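Local coordinates for protein glycogen accumulation regulator GarA (Mycobacterium tuberculosis, PDB 6I2P) that probably regulates central carbon and nitrogen metabolism through an FHA domain that binds phosphothreonine and partner enzymes, at residues Asp29-Leu34 / Glu137-Lys142. Residues are numbered along the deposited sequence; the frame is centred on the assembly and turned at random.
Sequences DFLSEL and EVQIGK. With SO4 (sulfate ion), chain L.
Gln139, on strand 137-140 of the FHA-domain beta-sandwich, reaches with its side-chain amide into the N-terminal segment Asp29-Leu34 and binds through both ends of that amide. The strand lies inside the antiparallel sheet, between strands 120-122 and 143-149, and the N-terminal segment runs over that sheet's outer face. CG of Gln139 is anti to the backbone N (chi1 -161°) and the chain stays extended beyond it, which carries the amide off the sheet. There OE1 accepts two bonds of different geometry. Ser32 N donates to Gln139 OE1 over 2.9 Å, nearly straight and in the carbonyl plane on a lone pair, whereas Ser32 OG donates to the same OE1 over 2.7 Å from well above that plane. At the amide's other end, Gln139 NE2 donates to Glu33 OE1 at 3.1 Å; the N-H...O angle of 170° and an acceptor lying in the amide plane indicate a well-directed bond, which uses the syn lone pair of the carboxylate. A bend at chi2 (79°) turns the Glu33 carboxylate back towards the amide. Two donors at OE1 and two acceptors at NE2, Gly141 O the weak one, define which way round the amide lies. Leu31 supplies the apolar side of the contact: its chain crosses that of Gln139 at about a right angle, and CD2 comes within 3.7 Å of Gln139 CD. Tyr121 flanks Ser32, Glu33 and Gln139, while a chain of another protein packs on Leu31 and Glu33, so this buried junction also borders an intermolecular interface. Lys142 turns its end elsewhere, NZ donating to O1 of a sulfate ion that probably came from the crystallisation liquor. One water bridges the two segments, donating to Glu33 OE2 at 2.7 Å and to Gly141 O at 2.8 Å.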
ATOM      1  N   ASP C  29      -0.930 -14.613  13.244  1.00 76.23           N
ATOM      2  CA  ASP C  29       0.016 -14.788  12.134  1.00 75.26           C
ATOM      3  C   ASP C  29       0.049 -13.588  11.159  1.00 76.04           C
ATOM      4  O   ASP C  29       1.003 -13.435  10.398  1.00 74.63           O
ATOM      5  CB  ASP C  29      -0.325 -16.085  11.379  1.00 80.42           C
ATOM      6  CG  ASP C  29       0.721 -16.538  10.386  1.00 93.02           C
ATOM      7  OD1 ASP C  29       1.778 -17.041  10.826  1.00 93.54           O
ATOM      8  OD2 ASP C  29       0.478 -16.402   9.169  1.00100.88           O
ATOM      9  N   PHE C  30      -0.983 -12.742  11.191  1.00 71.10           N
ATOM     10  CA  PHE C  30      -1.086 -11.585  10.304  1.00 69.13           C
ATOM     11  C   PHE C  30      -0.699 -10.292  10.987  1.00 67.68           C
ATOM     12  O   PHE C  30      -0.499 -10.287  12.197  1.00 66.12           O
ATOM     13  CB  PHE C  30      -2.498 -11.503   9.709  1.00 73.21           C
ATOM     14  CG  PHE C  30      -2.904 -12.783   9.023  1.00 77.56           C
ATOM     15  CD1 PHE C  30      -2.386 -13.116   7.778  1.00 81.36           C
ATOM     16  CD2 PHE C  30      -3.759 -13.682   9.647  1.00 82.17           C
ATOM     17  CE1 PHE C  30      -2.734 -14.315   7.160  1.00 85.40           C
ATOM     18  CE2 PHE C  30      -4.105 -14.883   9.028  1.00 88.19           C
ATOM     19  CZ  PHE C  30      -3.583 -15.196   7.793  1.00 86.87           C
ATOM     20  N   LEU C  31      -0.543  -9.208  10.213  1.00 62.03           N
ATOM     21  CA  LEU C  31      -0.237  -7.889  10.775  1.00 59.55           C
ATOM     22  C   LEU C  31      -1.506  -7.339  11.440  1.00 61.88           C
ATOM     23  O   LEU C  31      -2.617  -7.644  10.997  1.00 62.58           O
ATOM     24  CB  LEU C  31       0.294  -6.914   9.702  1.00 59.15           C
ATOM     25  CG  LEU C  31       1.700  -7.202   9.139  1.00 62.70           C
ATOM     26  CD1 LEU C  31       1.950  -6.397   7.896  1.00 63.22           C
ATOM     27  CD2 LEU C  31       2.799  -6.902  10.161  1.00 61.72           C
ATOM     28  N   SER C  32      -1.321  -6.563  12.516  1.00 56.61           N
ATOM     29  CA  SER C  32      -2.356  -5.963  13.360  1.00 57.21           C
ATOM     30  C   SER C  32      -3.475  -5.219  12.622  1.00 63.10           C
ATOM     31  O   SER C  32      -4.625  -5.289  13.063  1.00 64.69           O
ATOM     32  CB  SER C  32      -1.725  -5.034  14.387  1.00 58.64           C
ATOM     33  OG  SER C  32      -0.637  -5.634  15.068  1.00 64.56           O
ATOM     34  N   GLU C  33      -3.142  -4.512  11.519  1.00 58.89           N
ATOM     35  CA  GLU C  33      -4.084  -3.735  10.690  1.00 59.86           C
ATOM     36  C   GLU C  33      -5.251  -4.570  10.176  1.00 66.38           C
ATOM     37  O   GLU C  33      -6.343  -4.036   9.994  1.00 67.93           O
ATOM     38  CB  GLU C  33      -3.366  -3.061   9.505  1.00 60.41           C
ATOM     39  CG  GLU C  33      -2.458  -1.904   9.892  1.00 64.13           C
ATOM     40  CD  GLU C  33      -1.087  -2.241  10.453  1.00 73.04           C
ATOM     41  OE1 GLU C  33      -0.739  -3.440  10.548  1.00 49.76           O
ATOM     42  OE2 GLU C  33      -0.356  -1.290  10.807  1.00 68.83           O
ATOM     43  N   LEU C  34      -5.032  -5.879   9.966  1.00 63.83           N
ATOM     44  CA  LEU C  34      -6.074  -6.793   9.504  1.00 66.98           C
ATOM     45  C   LEU C  34      -7.178  -7.040  10.549  1.00 74.51           C
ATOM     46  O   LEU C  34      -8.254  -7.521  10.185  1.00 77.80           O
ATOM     47  CB  LEU C  34      -5.468  -8.105   8.995  1.00 67.27           C
ATOM     48  CG  LEU C  34      -4.860  -8.032   7.596  1.00 71.62           C
ATOM     49  CD1 LEU C  34      -3.766  -9.047   7.418  1.00 70.88           C
ATOM     50  CD2 LEU C  34      -5.909  -8.176   6.518  1.00 76.77           C
ATOM     51  N   GLU C 137       4.601  -9.172  21.956  1.00 51.28           N
ATOM     52  CA  GLU C 137       4.924  -8.836  20.576  1.00 49.77           C
ATOM     53  C   GLU C 137       4.626  -7.366  20.293  1.00 52.73           C
ATOM     54  O   GLU C 137       3.513  -6.895  20.523  1.00 52.33           O
ATOM     55  CB  GLU C 137       4.207  -9.768  19.589  1.00 52.14           C
ATOM     56  CG  GLU C 137       4.851 -11.149  19.519  1.00 67.61           C
ATOM     57  CD  GLU C 137       4.555 -11.983  18.287  1.00 93.32           C
ATOM     58  OE1 GLU C 137       4.104 -13.138  18.453  1.00 94.69           O
ATOM     59  OE2 GLU C 137       4.796 -11.496  17.158  1.00 91.11           O
ATOM     60  N   VAL C 138       5.642  -6.639  19.816  1.00 49.04           N
ATOM     61  CA  VAL C 138       5.564  -5.214  19.498  1.00 47.88           C
ATOM     62  C   VAL C 138       5.630  -5.024  17.989  1.00 50.64           C
ATOM     63  O   VAL C 138       6.589  -5.459  17.351  1.00 49.36           O
ATOM     64  CB  VAL C 138       6.642  -4.369  20.238  1.00 51.14           C
ATOM     65  CG1 VAL C 138       6.394  -2.870  20.046  1.00 50.91           C
ATOM     66  CG2 VAL C 138       6.699  -4.710  21.724  1.00 51.61           C
ATOM     67  N   GLN C 139       4.607  -4.371  17.419  1.00 47.78           N
ATOM     68  CA  GLN C 139       4.573  -4.088  15.990  1.00 46.75           C
ATOM     69  C   GLN C 139       4.824  -2.617  15.733  1.00 50.05           C
ATOM     70  O   GLN C 139       4.052  -1.761  16.170  1.00 50.29           O
ATOM     71  CB  GLN C 139       3.276  -4.574  15.320  1.00 48.82           C
ATOM     72  CG  GLN C 139       3.413  -4.701  13.805  1.00 57.60           C
ATOM     73  CD  GLN C 139       2.093  -4.775  13.088  1.00 68.77           C
ATOM     74  OE1 GLN C 139       1.336  -5.742  13.204  1.00 62.92           O
ATOM     75  NE2 GLN C 139       1.800  -3.756  12.307  1.00 61.94           N
ATOM     76  N   ILE C 140       5.947  -2.336  15.058  1.00 45.97           N
ATOM     77  CA  ILE C 140       6.380  -1.007  14.629  1.00 45.24           C
ATOM     78  C   ILE C 140       6.576  -1.146  13.122  1.00 49.15           C
ATOM     79  O   ILE C 140       7.481  -1.850  12.673  1.00 49.75           O
ATOM     80  CB  ILE C 140       7.643  -0.517  15.398  1.00 47.83           C
ATOM     81  CG1 ILE C 140       7.309  -0.250  16.890  1.00 47.75           C
ATOM     82  CG2 ILE C 140       8.239   0.734  14.741  1.00 48.66           C
ATOM     83  CD1 ILE C 140       8.514  -0.139  17.849  1.00 52.41           C
ATOM     84  N   GLY C 141       5.660  -0.553  12.367  1.00 44.95           N
ATOM     85  CA  GLY C 141       5.629  -0.649  10.914  1.00 45.29           C
ATOM     86  C   GLY C 141       5.264  -2.058  10.503  1.00 49.77           C
ATOM     87  O   GLY C 141       4.222  -2.577  10.910  1.00 47.93           O
ATOM     88  N   LYS C 142       6.156  -2.700   9.745  1.00 49.25           N
ATOM     89  CA  LYS C 142       6.019  -4.089   9.316  1.00 50.74           C
ATOM     90  C   LYS C 142       6.915  -4.982  10.193  1.00 54.77           C
ATOM     91  O   LYS C 142       7.019  -6.179   9.932  1.00 56.36           O
ATOM     92  CB  LYS C 142       6.369  -4.256   7.821  1.00 55.52           C
ATOM     93  CG  LYS C 142       5.381  -3.624   6.852  1.00 65.92           C
ATOM     94  CD  LYS C 142       5.798  -3.908   5.414  1.00 81.94           C
ATOM     95  CE  LYS C 142       6.148  -2.658   4.638  1.00 96.84           C
ATOM     96  NZ  LYS C 142       6.723  -2.981   3.310  1.00111.34           N
TER
HETATM   97  S   SO4 L 202      10.211  -1.793   2.744  1.00 89.22           S
HETATM   98  O1  SO4 L 202       9.339  -2.879   2.285  1.00 88.30           O
HETATM   99  O2  SO4 L 202      10.562  -0.939   1.608  1.00 89.03           O
HETATM  100  O3  SO4 L 202       9.519  -1.000   3.761  1.00 90.20           O
HETATM  101  O4  SO4 L 202      11.433  -2.348   3.338  1.00 89.45           O
HETATM  102  O   HOH W   1       2.217  -0.586  10.777  1.00 49.68           O